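Side-chain contact in dephospho-CoA kinase (Campylobacter jejuni subsp. jejuni serotype O:2, PDB 4ZO4), which probably catalyses the last step of coenzyme A biosynthesis, the ATP-dependent phosphorylation of the 3'-hydroxyl of dephospho-CoA: residues E23-L28 and K194-I199. Residues are numbered along the deposited sequence; the frame is centred on the assembly and turned at random.
Sequences EIANSL and KVIQEI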
ATOM      1  N   GLU A  23      17.551  30.122   2.062  1.00 89.26           N
ATOM      2  CA  GLU A  23      18.405  31.176   1.540  1.00 94.30           C
ATOM      3  C   GLU A  23      18.516  32.306   2.566  1.00 92.56           C
ATOM      4  O   GLU A  23      19.602  32.809   2.839  1.00 98.85           O
ATOM      5  CB  GLU A  23      17.861  31.710   0.219  1.00101.08           C
ATOM      6  CG  GLU A  23      18.504  33.017  -0.215  1.00110.30           C
ATOM      7  CD  GLU A  23      20.026  32.960  -0.145  1.00120.23           C
ATOM      8  OE1 GLU A  23      20.624  32.142  -0.882  1.00128.01           O
ATOM      9  OE2 GLU A  23      20.627  33.723   0.649  1.00119.99           O
ATOM     10  N   ILE A  24      17.383  32.679   3.138  1.00 88.16           N
ATOM     11  CA  ILE A  24      17.322  33.710   4.171  1.00 86.13           C
ATOM     12  C   ILE A  24      17.978  33.260   5.496  1.00 90.77           C
ATOM     13  O   ILE A  24      18.651  34.037   6.154  1.00 88.47           O
ATOM     14  CB  ILE A  24      15.850  34.159   4.371  1.00 82.02           C
ATOM     15  CG1 ILE A  24      15.373  34.919   3.111  1.00 80.11           C
ATOM     16  CG2 ILE A  24      15.685  34.997   5.630  1.00 79.50           C
ATOM     17  CD1 ILE A  24      13.874  34.892   2.853  1.00 76.36           C
ATOM     18  N   ALA A  25      17.803  32.002   5.886  1.00 99.25           N
ATOM     19  CA  ALA A  25      18.422  31.511   7.119  1.00 93.40           C
ATOM     20  C   ALA A  25      19.959  31.508   7.026  1.00100.27           C
ATOM     21  O   ALA A  25      20.658  31.787   8.013  1.00106.41           O
ATOM     22  CB  ALA A  25      17.905  30.129   7.430  1.00 90.20           C
ATOM     23  N   ASN A  26      20.480  31.181   5.845  1.00 99.52           N
ATOM     24  CA  ASN A  26      21.917  31.178   5.610  1.00 99.09           C
ATOM     25  C   ASN A  26      22.451  32.579   5.709  1.00100.68           C
ATOM     26  O   ASN A  26      23.403  32.848   6.452  1.00 99.89           O
ATOM     27  CB  ASN A  26      22.257  30.643   4.218  1.00101.56           C
ATOM     28  CG  ASN A  26      22.236  29.126   4.138  1.00 95.07           C
ATOM     29  OD1 ASN A  26      22.237  28.571   3.048  1.00 96.49           O
ATOM     30  ND2 ASN A  26      22.230  28.453   5.281  1.00 95.76           N
ATOM     31  N   SER A  27      21.831  33.480   4.954  1.00101.21           N
ATOM     32  CA  SER A  27      22.307  34.860   4.910  1.00 93.48           C
ATOM     33  C   SER A  27      22.338  35.398   6.336  1.00 92.53           C
ATOM     34  O   SER A  27      23.357  35.876   6.782  1.00102.24           O
ATOM     35  CB  SER A  27      21.479  35.706   3.943  1.00 84.03           C
ATOM     36  OG  SER A  27      20.125  35.782   4.331  1.00 80.78           O
ATOM     37  N   LEU A  28      21.262  35.210   7.090  1.00 94.42           N
ATOM     38  CA  LEU A  28      21.248  35.576   8.520  1.00 92.20           C
ATOM     39  C   LEU A  28      22.242  34.804   9.418  1.00 89.18           C
ATOM     40  O   LEU A  28      22.295  35.035  10.632  1.00 82.13           O
ATOM     41  CB  LEU A  28      19.828  35.434   9.074  1.00 91.46           C
ATOM     42  CG  LEU A  28      18.766  36.378   8.473  1.00 94.32           C
ATOM     43  CD1 LEU A  28      17.493  36.298   9.306  1.00 94.17           C
ATOM     44  CD2 LEU A  28      19.231  37.837   8.364  1.00 96.21           C
ATOM     45  N   LYS A 194      11.089  37.395  10.535  1.00 89.28           N
ATOM     46  CA  LYS A 194      10.407  37.490  11.835  1.00 93.86           C
ATOM     47  C   LYS A 194      10.531  36.182  12.647  1.00 93.34           C
ATOM     48  O   LYS A 194      10.830  36.216  13.837  1.00 95.18           O
ATOM     49  CB  LYS A 194       8.936  37.878  11.642  1.00100.03           C
ATOM     50  CG  LYS A 194       8.089  37.927  12.913  1.00110.34           C
ATOM     51  CD  LYS A 194       6.598  38.026  12.580  1.00121.84           C
ATOM     52  CE  LYS A 194       5.690  37.764  13.784  1.00132.41           C
ATOM     53  NZ  LYS A 194       4.280  37.395  13.391  1.00132.28           N
ATOM     54  N   VAL A 195      10.320  35.034  12.004  1.00 91.16           N
ATOM     55  CA  VAL A 195      10.420  33.734  12.690  1.00 88.19           C
ATOM     56  C   VAL A 195      11.868  33.420  13.050  1.00 84.58           C
ATOM     57  O   VAL A 195      12.157  33.077  14.191  1.00 83.62           O
ATOM     58  CB  VAL A 195       9.810  32.580  11.841  1.00 90.00           C
ATOM     59  CG1 VAL A 195      10.354  31.218  12.257  1.00 86.38           C
ATOM     60  CG2 VAL A 195       8.283  32.585  11.954  1.00 87.01           C
ATOM     61  N   ILE A 196      12.771  33.534  12.084  1.00 78.96           N
ATOM     62  CA  ILE A 196      14.174  33.264  12.344  1.00 79.79           C
ATOM     63  C   ILE A 196      14.735  34.119  13.465  1.00 81.63           C
ATOM     64  O   ILE A 196      15.536  33.642  14.256  1.00 83.88           O
ATOM     65  CB  ILE A 196      15.034  33.470  11.102  1.00 82.27           C
ATOM     66  CG1 ILE A 196      14.756  32.346  10.086  1.00 78.97           C
ATOM     67  CG2 ILE A 196      16.511  33.461  11.490  1.00 83.71           C
ATOM     68  CD1 ILE A 196      15.216  32.629   8.662  1.00 78.91           C
ATOM     69  N   GLN A 197      14.329  35.382  13.519  1.00 85.89           N
ATOM     70  CA  GLN A 197      14.616  36.231  14.667  1.00 89.52           C
ATOM     71  C   GLN A 197      14.051  35.648  15.956  1.00 88.71           C
ATOM     72  O   GLN A 197      14.773  35.493  16.927  1.00 91.39           O
ATOM     73  CB  GLN A 197      14.012  37.619  14.477  1.00 96.98           C
ATOM     74  CG  GLN A 197      14.735  38.530  13.490  1.00100.26           C
ATOM     75  CD  GLN A 197      14.195  39.957  13.530  1.00102.42           C
ATOM     76  OE1 GLN A 197      13.002  40.224  13.267  1.00 91.73           O
ATOM     77  NE2 GLN A 197      15.082  40.892  13.871  1.00109.02           N
ATOM     78  N   GLU A 198      12.756  35.337  15.967  1.00 85.92           N
ATOM     79  CA  GLU A 198      12.096  34.842  17.183  1.00 85.70           C
ATOM     80  C   GLU A 198      12.793  33.608  17.717  1.00 89.25           C
ATOM     81  O   GLU A 198      12.908  33.401  18.921  1.00 90.70           O
ATOM     82  CB  GLU A 198      10.631  34.505  16.909  1.00 86.35           C
ATOM     83  CG  GLU A 198       9.709  35.698  16.731  1.00 88.91           C
ATOM     84  CD  GLU A 198       9.240  36.296  18.050  1.00 96.07           C
ATOM     85  OE1 GLU A 198       8.001  36.301  18.263  1.00104.49           O
ATOM     86  OE2 GLU A 198      10.097  36.753  18.858  1.00 87.44           O
ATOM     87  N   ILE A 199      13.236  32.778  16.790  1.00 92.25           N
ATOM     88  CA  ILE A 199      14.088  31.660  17.097  1.00 92.42           C
ATOM     89  C   ILE A 199      15.460  32.128  17.578  1.00 96.87           C
ATOM     90  O   ILE A 199      15.979  31.585  18.561  1.00103.85           O
ATOM     91  CB  ILE A 199      14.247  30.775  15.846  1.00 92.78           C
ATOM     92  CG1 ILE A 199      13.035  29.853  15.703  1.00 88.52           C
ATOM     93  CG2 ILE A 199      15.532  29.960  15.909  1.00 98.04           C
ATOM     94  CD1 ILE A 199      12.978  29.115  14.381  1.00 86.07           C
TER
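Ile196 carries this contact from its side, inserting two separate methyl groups among Ile24, Ala25 and Leu28. All the links between the segments are apolar. CD1 of Ile196 reaches the backbone of the facing helix, 3.7 Å from Ala25 CA, and meets the methyl CB of the same alanine at 3.9 Å. Ala25 CA and Ile196 CA are also the nearest pair of CA atoms across the segments, 7.0 Å apart. Beside them, Ile24 offers its branch methyl, CG2 lying 3.9 Å from Ile196 CD1. The other branch of Ile196 serves Leu28: its CG2 touches Leu28 CD1 at 3.7 Å. With CG1 anti to the carbonyl carbon (chi1 -71°), Ile196 directs its longer arm to Ala25 and Ile24 and its shorter one to Leu28.

Beside this apolar contact, Ile24 O is a shared acceptor within 23-28. It takes both Leu28 N and Ser27 OG from one face of its carbonyl plane; the hydroxyl, 2.9 Å from that oxygen, makes a C=O...OG angle of 109°.

Ile24 and Leu28 also touch Val193, while Phe30 meets Ile196 and Phe115 of strand 114-117 meets Ala25. The contact thus joins the C-terminal end of helix 15-27, whose N-terminal turns hold the predicted ATP-binding residues Ala15 to Thr20, to helix 185-200 near the C-terminus of this P-loop kinase fold.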